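Local structure of D-isomer specific 2-hydroxyacid dehydrogenase family protein (Desulfovibrio vulgaris, 5TX7) at residues V92-P96 against S301-N305; M58-Q62 against A84-I90; L67-S71 against N305-F309. The protein probably catalyses the NAD-dependent interconversion of D-2-hydroxyacids and 2-oxoacids. One frame throughout, in Å; residues are numbered along the deposited sequence.

All three contacts lie in the domain built on the five-stranded parallel sheet. Contacts 1 and 3 are buried and share helix 292-310: neighbouring strands 92-93 and 69-72 turn one face of the sheet towards it, and Asn305 serves both. Their chemistry mixes amide hydrogen bonds with close packing, aliphatic in contact 1 and aromatic in contact 3. Contact 2 sits across the sheet, where helices 58-62 and 82-87 pack mainly through apolar groups, with no hydrogen bond between them, from a buried leucine to the exposed Gln62 and Leu88. Val92 on Ala85 links it to contact 1, while Ile90 against Leu67 and Val70 links it to contact 3.

Contact 1 of 3, residues V92-P96 against S301-N305; sequences VSNVP and STAAN
Strand 92-93 of the five-stranded parallel sheet, with the loop that follows it, faces helix 292-310 where the Asn305 amide meets the backbone of Asn94. Asn305 ND2 donates to Asn94 O over 2.9 Å, with an N-H...O angle of 154°. The carbonyl oxygen lies close to the plane of the amide, but the nitrogen approaches from above the carbonyl plane, 51° out of it. An asparagine suits this buried place because both ends of its short amide find partners: ND2 also reaches Ser71 OG, and OD1 accepts from Asn316 ND2.

Ser93 turns its CB to the same amide, 3.5 Å from Asn305 ND2, and its small side chain leaves room for the helix while OG bonds to Val315 O. In this flavodoxin-like domain helix 292-310 brings the chain back from the NAD-binding domain, and Val95 packs against the turn preceding Asn305. With CG1 opposite the backbone N (chi1 -175°), the valine fork straddles two helical residues: CG1 rests 3.4 Å from Ser301 CB, and CG2 lies 3.8 Å from Thr302 OG1, a hydroxyl hydrogen-bonded to Leu298 O within its own helix.

Contact 2 of 3, residues M58-Q62 against A84-I90; sequences MSALQ and AAGVLGI
Leu61 reaches from helix 58-62 towards Ala84, Ala85, Leu88 and Ile90 at the end of helix 82-87. These are successive crossover helices of the flavodoxin-like domain: the first leads from strand 48-51 to strand 69-72, the second from strand 69-72 to strand 92-93, and both pack on the same face of the sheet.

Followed outwards, Leu61 first offers CB to Leu88 CD1 at 3.6 Å. Its CG stands opposite the carbonyl carbon (chi1 -64°), and from there the branch divides. CD1 goes to the backbone of the second helix, lying 3.7 Å from Ala85 N and 4.0 Å from Ala84 CB, with Ala85 CB also beside it. CD2 heads towards the sheet, where Ile90 CD1 is a loose neighbour at 4.4 Å and Leu67 adds further apolar cover. A forked, buried leucine thus fills the groove between the helices, and the alanines opposite are small enough to let it reach their main chain.

Met58 covers Ala84 from the more exposed side. Bends at chi2 and chi3 fold its thioether over the alanine, so that CE comes to 3.5 Å from Ala84 CB, with SD alongside. One turn on, on the same exposed side, the aliphatic part of Gln62 crosses Leu88 at about a right angle; CG lies 3.9 Å from Leu88 CD1, which lets a polar residue on the surface shield an exposed leucine.

Beyond Leu88 the helix stops in a Schellman motif. Gly89 takes the positive phi of 78°, which glycine accommodates readily, and turns the chain so that Gly89 N bonds to Gly86 O and Ile90 N to Ala85 O, the latter at 2.8 Å, placing the isoleucine side chain back towards Leu61.

Contact 3 of 3, residues L67-S71 against N305-F309; sequences LRFVS and NIRSF
Phe69 and Phe309 both carry CG opposite the backbone N, with chi1 of -178° and 171°, and these extended conformers send the two side chains towards each other from strand and helix. They slide past in opposite directions. The rings end up nearly parallel, their planes 4° apart, but displaced with centroids separated by 4.7 Å, so ring overlaps ring very little.

Over one face of each ring lies the partner's methylene. Phe69 CB stands 3.6 Å from the centroid of the Phe309 ring, and Phe309 CB lies in turn 3.8 Å from the centroid of the Phe69 ring. These reciprocal CH-pi contacts are joined by the close approach of the two CG atoms, 3.6 Å between Phe69 CG and Phe309 CG. Phenylalanine suits both places, since a flat, wholly apolar ring can bridge the gap between a sheet and a helix layer. Farther along, Phe69 CE2 meets Ile306 CG1 at 4.2 Å, while the CB of Arg68 shields the far end of Phe309, 3.9 Å from CZ, before its charged end leads away.

Two residues past Phe69, on the same side of the strand, Ser71 supplies a small polar group where the helix comes near. Asn305 ND2 donates to Ser71 OG at 3.2 Å in an almost straight bond, and Ser71 OG lies in the plane of the amide. A serine here gives the buried amide a second acceptor beside Asn94 O without taking up much space.

Strand 69-71 and helix 305-309 run nearly antiparallel, their axes 9.5 Å apart at closest approach. Helix 292-310 covers this face of the parallel sheet while helices 58-62 and 82-87 cover the other, together giving the three-layer alpha/beta/alpha sandwich of the flavodoxin-like catalytic domain of the D-2-hydroxyacid dehydrogenases.

Contact 1 of 3, residues V92-P96 against S301-N305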
ATOM      1  N   VAL A  92     -11.582  35.443   4.300  1.00 49.11           N
ATOM      2  CA  VAL A  92     -11.473  34.193   3.551  1.00 49.00           C
ATOM      3  C   VAL A  92     -10.814  33.184   4.469  1.00 48.80           C
ATOM      4  O   VAL A  92      -9.712  33.431   4.978  1.00 49.59           O
ATOM      5  CB  VAL A  92     -10.644  34.334   2.256  1.00 49.10           C
ATOM      6  CG1 VAL A  92     -10.615  33.025   1.493  1.00 48.54           C
ATOM      7  CG2 VAL A  92     -11.233  35.413   1.368  1.00 48.48           C
ATOM      8  N   SER A  93     -11.483  32.055   4.674  1.00 46.95           N
ATOM      9  CA  SER A  93     -10.914  30.970   5.460  1.00 49.15           C
ATOM     10  C   SER A  93     -10.562  29.759   4.587  1.00 47.89           C
ATOM     11  O   SER A  93     -11.219  29.512   3.560  1.00 45.75           O
ATOM     12  CB  SER A  93     -11.890  30.559   6.560  1.00 50.66           C
ATOM     13  OG  SER A  93     -12.030  31.582   7.527  1.00 55.93           O
ATOM     14  N   ASN A  94      -9.536  29.010   5.009  1.00 46.95           N
ATOM     15  CA  ASN A  94      -9.226  27.700   4.405  1.00 46.54           C
ATOM     16  C   ASN A  94      -9.330  26.594   5.448  1.00 45.14           C
ATOM     17  O   ASN A  94      -9.796  26.844   6.557  1.00 45.39           O
ATOM     18  CB  ASN A  94      -7.849  27.733   3.713  1.00 48.51           C
ATOM     19  CG  ASN A  94      -6.688  27.788   4.685  1.00 51.39           C
ATOM     20  OD1 ASN A  94      -6.853  28.013   5.899  1.00 54.53           O
ATOM     21  ND2 ASN A  94      -5.494  27.595   4.150  1.00 53.09           N
ATOM     22  N   VAL A  95      -8.923  25.379   5.082  1.00 45.05           N
ATOM     23  CA  VAL A  95      -8.868  24.253   6.001  1.00 47.29           C
ATOM     24  C   VAL A  95      -7.497  23.577   5.908  1.00 49.92           C
ATOM     25  O   VAL A  95      -7.258  22.791   4.982  1.00 52.54           O
ATOM     26  CB  VAL A  95      -9.946  23.208   5.670  1.00 48.57           C
ATOM     27  CG1 VAL A  95      -9.947  22.101   6.722  1.00 49.30           C
ATOM     28  CG2 VAL A  95     -11.325  23.860   5.541  1.00 48.97           C
ATOM     29  N   PRO A  96      -6.586  23.874   6.847  1.00 50.54           N
ATOM     30  CA  PRO A  96      -5.327  23.113   6.895  1.00 54.14           C
ATOM     31  C   PRO A  96      -5.485  21.775   7.623  1.00 56.08           C
ATOM     32  O   PRO A  96      -6.396  21.620   8.436  1.00 58.63           O
ATOM     33  CB  PRO A  96      -4.381  24.044   7.658  1.00 53.88           C
ATOM     34  CG  PRO A  96      -5.276  24.850   8.537  1.00 54.30           C
ATOM     35  CD  PRO A  96      -6.638  24.929   7.873  1.00 52.45           C
ATOM     36  N   SER A 301     -14.690  20.877   9.261  1.00 46.48           N
ATOM     37  CA  SER A 301     -13.864  22.076   9.438  1.00 47.83           C
ATOM     38  C   SER A 301     -14.440  23.280   8.708  1.00 49.79           C
ATOM     39  O   SER A 301     -14.354  24.393   9.205  1.00 56.15           O
ATOM     40  CB  SER A 301     -12.425  21.840   8.965  1.00 47.16           C
ATOM     41  OG  SER A 301     -11.756  20.875   9.762  1.00 50.03           O
ATOM     42  N   THR A 302     -15.022  23.056   7.535  1.00 48.68           N
ATOM     43  CA  THR A 302     -15.762  24.093   6.820  1.00 47.83           C
ATOM     44  C   THR A 302     -16.999  24.572   7.622  1.00 48.81           C
ATOM     45  O   THR A 302     -17.271  25.780   7.672  1.00 48.95           O
ATOM     46  CB  THR A 302     -16.175  23.594   5.429  1.00 46.23           C
ATOM     47  OG1 THR A 302     -14.980  23.244   4.705  1.00 44.34           O
ATOM     48  CG2 THR A 302     -16.947  24.646   4.656  1.00 46.59           C
ATOM     49  N   ALA A 303     -17.729  23.650   8.250  1.00 46.63           N
ATOM     50  CA  ALA A 303     -18.843  24.041   9.131  1.00 48.04           C
ATOM     51  C   ALA A 303     -18.348  24.863  10.332  1.00 49.06           C
ATOM     52  O   ALA A 303     -18.981  25.858  10.714  1.00 46.99           O
ATOM     53  CB  ALA A 303     -19.619  22.828   9.611  1.00 48.45           C
ATOM     54  N   ALA A 304     -17.199  24.463  10.893  1.00 48.35           N
ATOM     55  CA  ALA A 304     -16.570  25.203  12.001  1.00 48.66           C
ATOM     56  C   ALA A 304     -16.183  26.619  11.623  1.00 48.52           C
ATOM     57  O   ALA A 304     -16.414  27.540  12.407  1.00 48.83           O
ATOM     58  CB  ALA A 304     -15.344  24.463  12.501  1.00 48.78           C
ATOM     59  N   ASN A 305     -15.589  26.776  10.426  1.00 46.86           N
ATOM     60  CA  ASN A 305     -15.241  28.087   9.861  1.00 47.66           C
ATOM     61  C   ASN A 305     -16.470  29.001   9.737  1.00 49.68           C
ATOM     62  O   ASN A 305     -16.420  30.171  10.104  1.00 50.52           O
ATOM     63  CB  ASN A 305     -14.614  27.934   8.451  1.00 48.31           C
ATOM     64  CG  ASN A 305     -13.182  27.382   8.464  1.00 46.48           C
ATOM     65  OD1 ASN A 305     -12.591  27.153   9.511  1.00 49.02           O
ATOM     66  ND2 ASN A 305     -12.618  27.185   7.280  1.00 44.30           N
TER

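Contact 2 of 3, residues M58-Q62 against A84-I90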
ATOM      1  N   MET A  58     -11.283  40.058  -8.231  1.00 58.51           N
ATOM      2  CA  MET A  58     -11.859  41.340  -7.785  1.00 58.02           C
ATOM      3  C   MET A  58     -13.203  41.630  -8.426  1.00 58.38           C
ATOM      4  O   MET A  58     -14.120  42.114  -7.769  1.00 59.48           O
ATOM      5  CB  MET A  58     -10.924  42.505  -8.149  1.00 60.00           C
ATOM      6  CG  MET A  58     -11.451  43.914  -7.863  1.00 61.10           C
ATOM      7  SD  MET A  58     -11.618  44.213  -6.094  1.00 64.25           S
ATOM      8  CE  MET A  58      -9.934  44.676  -5.676  1.00 66.21           C
ATOM      9  N   SER A  59     -13.305  41.349  -9.715  1.00 58.74           N
ATOM     10  CA  SER A  59     -14.498  41.689 -10.495  1.00 59.41           C
ATOM     11  C   SER A  59     -15.705  40.840 -10.093  1.00 55.82           C
ATOM     12  O   SER A  59     -16.795  41.365 -10.013  1.00 57.63           O
ATOM     13  CB  SER A  59     -14.200  41.606 -12.006  1.00 60.83           C
ATOM     14  OG  SER A  59     -14.184  40.264 -12.467  1.00 61.98           O
ATOM     15  N   ALA A  60     -15.505  39.552  -9.830  1.00 53.29           N
ATOM     16  CA  ALA A  60     -16.574  38.687  -9.284  1.00 52.72           C
ATOM     17  C   ALA A  60     -16.996  39.083  -7.862  1.00 53.26           C
ATOM     18  O   ALA A  60     -18.194  39.133  -7.577  1.00 54.34           O
ATOM     19  CB  ALA A  60     -16.166  37.213  -9.310  1.00 50.16           C
ATOM     20  N   LEU A  61     -16.017  39.375  -6.997  1.00 52.84           N
ATOM     21  CA  LEU A  61     -16.270  39.779  -5.605  1.00 53.84           C
ATOM     22  C   LEU A  61     -17.050  41.103  -5.497  1.00 55.67           C
ATOM     23  O   LEU A  61     -17.963  41.212  -4.705  1.00 58.59           O
ATOM     24  CB  LEU A  61     -14.958  39.873  -4.814  1.00 52.81           C
ATOM     25  CG  LEU A  61     -14.148  38.578  -4.619  1.00 50.02           C
ATOM     26  CD1 LEU A  61     -12.669  38.875  -4.324  1.00 49.80           C
ATOM     27  CD2 LEU A  61     -14.734  37.646  -3.572  1.00 47.43           C
ATOM     28  N   GLN A  62     -16.700  42.091  -6.303  1.00 56.40           N
ATOM     29  CA  GLN A  62     -17.469  43.357  -6.369  1.00 59.49           C
ATOM     30  C   GLN A  62     -18.872  43.242  -6.978  1.00 62.72           C
ATOM     31  O   GLN A  62     -19.731  44.080  -6.718  1.00 67.42           O
ATOM     32  CB  GLN A  62     -16.695  44.420  -7.143  1.00 59.67           C
ATOM     33  CG  GLN A  62     -15.507  44.934  -6.378  1.00 57.58           C
ATOM     34  CD  GLN A  62     -14.932  46.128  -7.053  1.00 58.71           C
ATOM     35  OE1 GLN A  62     -14.529  46.051  -8.208  1.00 56.90           O
ATOM     36  NE2 GLN A  62     -14.910  47.255  -6.349  1.00 61.25           N
ATOM     37  N   ALA A  84      -8.045  41.097  -2.554  1.00 63.53           N
ATOM     38  CA  ALA A  84      -9.225  41.824  -3.014  1.00 65.13           C
ATOM     39  C   ALA A  84     -10.414  41.600  -2.081  1.00 63.16           C
ATOM     40  O   ALA A  84     -11.143  42.533  -1.755  1.00 65.26           O
ATOM     41  CB  ALA A  84      -9.599  41.403  -4.432  1.00 66.95           C
ATOM     42  N   ALA A  85     -10.605  40.355  -1.658  1.00 58.57           N
ATOM     43  CA  ALA A  85     -11.636  40.038  -0.670  1.00 58.04           C
ATOM     44  C   ALA A  85     -11.457  40.839   0.623  1.00 58.68           C
ATOM     45  O   ALA A  85     -12.433  41.372   1.164  1.00 61.91           O
ATOM     46  CB  ALA A  85     -11.667  38.541  -0.386  1.00 54.73           C
ATOM     47  N   GLY A  86     -10.213  40.935   1.094  1.00 56.86           N
ATOM     48  CA  GLY A  86      -9.881  41.678   2.301  1.00 58.87           C
ATOM     49  C   GLY A  86     -10.311  43.132   2.242  1.00 62.50           C
ATOM     50  O   GLY A  86     -11.048  43.605   3.129  1.00 60.60           O
ATOM     51  N   VAL A  87      -9.902  43.830   1.179  1.00 64.21           N
ATOM     52  CA  VAL A  87     -10.172  45.270   1.047  1.00 67.09           C
ATOM     53  C   VAL A  87     -11.676  45.572   0.945  1.00 66.55           C
ATOM     54  O   VAL A  87     -12.130  46.627   1.397  1.00 69.44           O
ATOM     55  CB  VAL A  87      -9.361  45.949  -0.107  1.00 70.95           C
ATOM     56  CG1 VAL A  87      -7.857  45.709   0.061  1.00 71.08           C
ATOM     57  CG2 VAL A  87      -9.804  45.503  -1.493  1.00 71.20           C
ATOM     58  N   LEU A  88     -12.432  44.629   0.374  1.00 64.58           N
ATOM     59  CA  LEU A  88     -13.903  44.658   0.376  1.00 64.04           C
ATOM     60  C   LEU A  88     -14.531  44.194   1.708  1.00 61.75           C
ATOM     61  O   LEU A  88     -15.761  44.163   1.834  1.00 63.58           O
ATOM     62  CB  LEU A  88     -14.455  43.782  -0.769  1.00 62.68           C
ATOM     63  CG  LEU A  88     -14.077  44.117  -2.213  1.00 62.76           C
ATOM     64  CD1 LEU A  88     -14.594  43.021  -3.143  1.00 61.92           C
ATOM     65  CD2 LEU A  88     -14.620  45.468  -2.636  1.00 64.58           C
ATOM     66  N   GLY A  89     -13.705  43.823   2.683  1.00 60.48           N
ATOM     67  CA  GLY A  89     -14.168  43.421   4.013  1.00 61.16           C
ATOM     68  C   GLY A  89     -14.725  42.016   4.097  1.00 58.18           C
ATOM     69  O   GLY A  89     -15.590  41.751   4.921  1.00 58.78           O
ATOM     70  N   ILE A  90     -14.211  41.110   3.262  1.00 56.63           N
ATOM     71  CA  ILE A  90     -14.653  39.716   3.215  1.00 53.91           C
ATOM     72  C   ILE A  90     -13.529  38.828   3.747  1.00 52.66           C
ATOM     73  O   ILE A  90     -12.529  38.649   3.068  1.00 51.38           O
ATOM     74  CB  ILE A  90     -15.005  39.298   1.765  1.00 53.54           C
ATOM     75  CG1 ILE A  90     -16.160  40.164   1.226  1.00 53.07           C
ATOM     76  CG2 ILE A  90     -15.397  37.813   1.699  1.00 52.40           C
ATOM     77  CD1 ILE A  90     -16.304  40.125  -0.275  1.00 53.70           C
TER

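Contact 3 of 3, residues L67-S71 against N305-F309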
ATOM      1  N   LEU A  67     -22.061  39.341  -0.505  1.00 62.64           N
ATOM      2  CA  LEU A  67     -21.113  38.330  -0.041  1.00 60.37           C
ATOM      3  C   LEU A  67     -20.381  38.801   1.203  1.00 59.52           C
ATOM      4  O   LEU A  67     -19.719  39.828   1.182  1.00 62.98           O
ATOM      5  CB  LEU A  67     -20.108  37.990  -1.150  1.00 59.16           C
ATOM      6  CG  LEU A  67     -19.061  36.901  -0.878  1.00 56.19           C
ATOM      7  CD1 LEU A  67     -19.735  35.620  -0.429  1.00 55.88           C
ATOM      8  CD2 LEU A  67     -18.224  36.673  -2.121  1.00 53.54           C
ATOM      9  N   ARG A  68     -20.525  38.051   2.293  1.00 60.46           N
ATOM     10  CA  ARG A  68     -19.899  38.388   3.567  1.00 62.35           C
ATOM     11  C   ARG A  68     -18.773  37.453   3.995  1.00 60.26           C
ATOM     12  O   ARG A  68     -17.950  37.863   4.801  1.00 62.43           O
ATOM     13  CB  ARG A  68     -20.960  38.484   4.664  1.00 68.19           C
ATOM     14  CG  ARG A  68     -22.120  39.433   4.359  1.00 71.50           C
ATOM     15  CD  ARG A  68     -21.712  40.773   3.728  1.00 75.29           C
ATOM     16  NE  ARG A  68     -22.860  41.663   3.551  1.00 81.45           N
ATOM     17  CZ  ARG A  68     -22.810  42.935   3.153  1.00 85.69           C
ATOM     18  NH1 ARG A  68     -21.644  43.522   2.872  1.00 88.00           N
ATOM     19  NH2 ARG A  68     -23.947  43.639   3.057  1.00 87.27           N
ATOM     20  N   PHE A  69     -18.696  36.234   3.449  1.00 57.47           N
ATOM     21  CA  PHE A  69     -17.681  35.260   3.883  1.00 55.11           C
ATOM     22  C   PHE A  69     -17.393  34.185   2.842  1.00 52.29           C
ATOM     23  O   PHE A  69     -18.316  33.589   2.277  1.00 52.37           O
ATOM     24  CB  PHE A  69     -18.125  34.595   5.194  1.00 54.33           C
ATOM     25  CG  PHE A  69     -17.135  33.606   5.749  1.00 55.49           C
ATOM     26  CD1 PHE A  69     -15.825  33.988   6.030  1.00 55.11           C
ATOM     27  CD2 PHE A  69     -17.514  32.292   6.023  1.00 55.30           C
ATOM     28  CE1 PHE A  69     -14.916  33.082   6.556  1.00 52.75           C
ATOM     29  CE2 PHE A  69     -16.592  31.397   6.544  1.00 53.29           C
ATOM     30  CZ  PHE A  69     -15.301  31.790   6.808  1.00 51.03           C
ATOM     31  N   VAL A  70     -16.109  33.936   2.598  1.00 49.84           N
ATOM     32  CA  VAL A  70     -15.700  32.845   1.713  1.00 48.84           C
ATOM     33  C   VAL A  70     -14.934  31.781   2.494  1.00 47.71           C
ATOM     34  O   VAL A  70     -13.981  32.099   3.217  1.00 49.75           O
ATOM     35  CB  VAL A  70     -14.846  33.361   0.557  1.00 48.41           C
ATOM     36  CG1 VAL A  70     -14.395  32.202  -0.334  1.00 45.88           C
ATOM     37  CG2 VAL A  70     -15.640  34.392  -0.241  1.00 48.15           C
ATOM     38  N   SER A  71     -15.363  30.531   2.380  1.00 44.94           N
ATOM     39  CA  SER A  71     -14.570  29.429   2.912  1.00 45.56           C
ATOM     40  C   SER A  71     -14.097  28.552   1.753  1.00 43.88           C
ATOM     41  O   SER A  71     -14.893  28.154   0.899  1.00 44.71           O
ATOM     42  CB  SER A  71     -15.352  28.613   3.939  1.00 46.32           C
ATOM     43  OG  SER A  71     -14.451  27.886   4.774  1.00 45.98           O
ATOM     44  N   ASN A 305     -15.589  26.776  10.426  1.00 46.86           N
ATOM     45  CA  ASN A 305     -15.241  28.087   9.861  1.00 47.66           C
ATOM     46  C   ASN A 305     -16.470  29.001   9.737  1.00 49.68           C
ATOM     47  O   ASN A 305     -16.420  30.171  10.104  1.00 50.52           O
ATOM     48  CB  ASN A 305     -14.614  27.934   8.451  1.00 48.31           C
ATOM     49  CG  ASN A 305     -13.182  27.382   8.464  1.00 46.48           C
ATOM     50  OD1 ASN A 305     -12.591  27.153   9.511  1.00 49.02           O
ATOM     51  ND2 ASN A 305     -12.618  27.185   7.280  1.00 44.30           N
ATOM     52  N   ILE A 306     -17.563  28.458   9.201  1.00 50.95           N
ATOM     53  CA  ILE A 306     -18.819  29.206   9.014  1.00 52.01           C
ATOM     54  C   ILE A 306     -19.446  29.547  10.363  1.00 56.20           C
ATOM     55  O   ILE A 306     -19.909  30.669  10.558  1.00 59.97           O
ATOM     56  CB  ILE A 306     -19.837  28.419   8.154  1.00 50.19           C
ATOM     57  CG1 ILE A 306     -19.314  28.209   6.731  1.00 49.19           C
ATOM     58  CG2 ILE A 306     -21.180  29.139   8.093  1.00 50.30           C
ATOM     59  CD1 ILE A 306     -20.039  27.100   5.980  1.00 49.75           C
ATOM     60  N   ARG A 307     -19.467  28.576  11.277  1.00 58.27           N
ATOM     61  CA  ARG A 307     -19.987  28.766  12.647  1.00 61.45           C
ATOM     62  C   ARG A 307     -19.233  29.906  13.335  1.00 62.47           C
ATOM     63  O   ARG A 307     -19.853  30.811  13.910  1.00 64.98           O
ATOM     64  CB  ARG A 307     -19.878  27.467  13.457  1.00 64.27           C
ATOM     65  CG  ARG A 307     -20.813  27.356  14.656  1.00 71.43           C
ATOM     66  CD  ARG A 307     -20.771  25.986  15.356  1.00 74.41           C
ATOM     67  NE  ARG A 307     -20.972  24.854  14.421  1.00 77.58           N
ATOM     68  CZ  ARG A 307     -20.038  23.967  14.016  1.00 77.29           C
ATOM     69  NH1 ARG A 307     -18.771  23.992  14.464  1.00 77.17           N
ATOM     70  NH2 ARG A 307     -20.380  23.012  13.153  1.00 75.76           N
ATOM     71  N   SER A 308     -17.901  29.883  13.222  1.00 60.48           N
ATOM     72  CA  SER A 308     -17.046  30.933  13.786  1.00 62.45           C
ATOM     73  C   SER A 308     -17.279  32.309  13.171  1.00 65.76           C
ATOM     74  O   SER A 308     -17.272  33.325  13.878  1.00 73.72           O
ATOM     75  CB  SER A 308     -15.582  30.569  13.631  1.00 61.77           C
ATOM     76  OG  SER A 308     -15.290  29.397  14.355  1.00 62.92           O
ATOM     77  N   PHE A 309     -17.473  32.357  11.856  1.00 65.38           N
ATOM     78  CA  PHE A 309     -17.785  33.623  11.190  1.00 65.82           C
ATOM     79  C   PHE A 309     -19.100  34.210  11.712  1.00 68.58           C
ATOM     80  O   PHE A 309     -19.173  35.403  11.973  1.00 68.59           O
ATOM     81  CB  PHE A 309     -17.851  33.478   9.666  1.00 62.43           C
ATOM     82  CG  PHE A 309     -18.377  34.701   8.999  1.00 63.42           C
ATOM     83  CD1 PHE A 309     -17.582  35.842   8.919  1.00 65.10           C
ATOM     84  CD2 PHE A 309     -19.686  34.754   8.528  1.00 63.03           C
ATOM     85  CE1 PHE A 309     -18.069  37.001   8.343  1.00 66.62           C
ATOM     86  CE2 PHE A 309     -20.182  35.910   7.959  1.00 65.73           C
ATOM     87  CZ  PHE A 309     -19.374  37.033   7.867  1.00 67.00           C
TER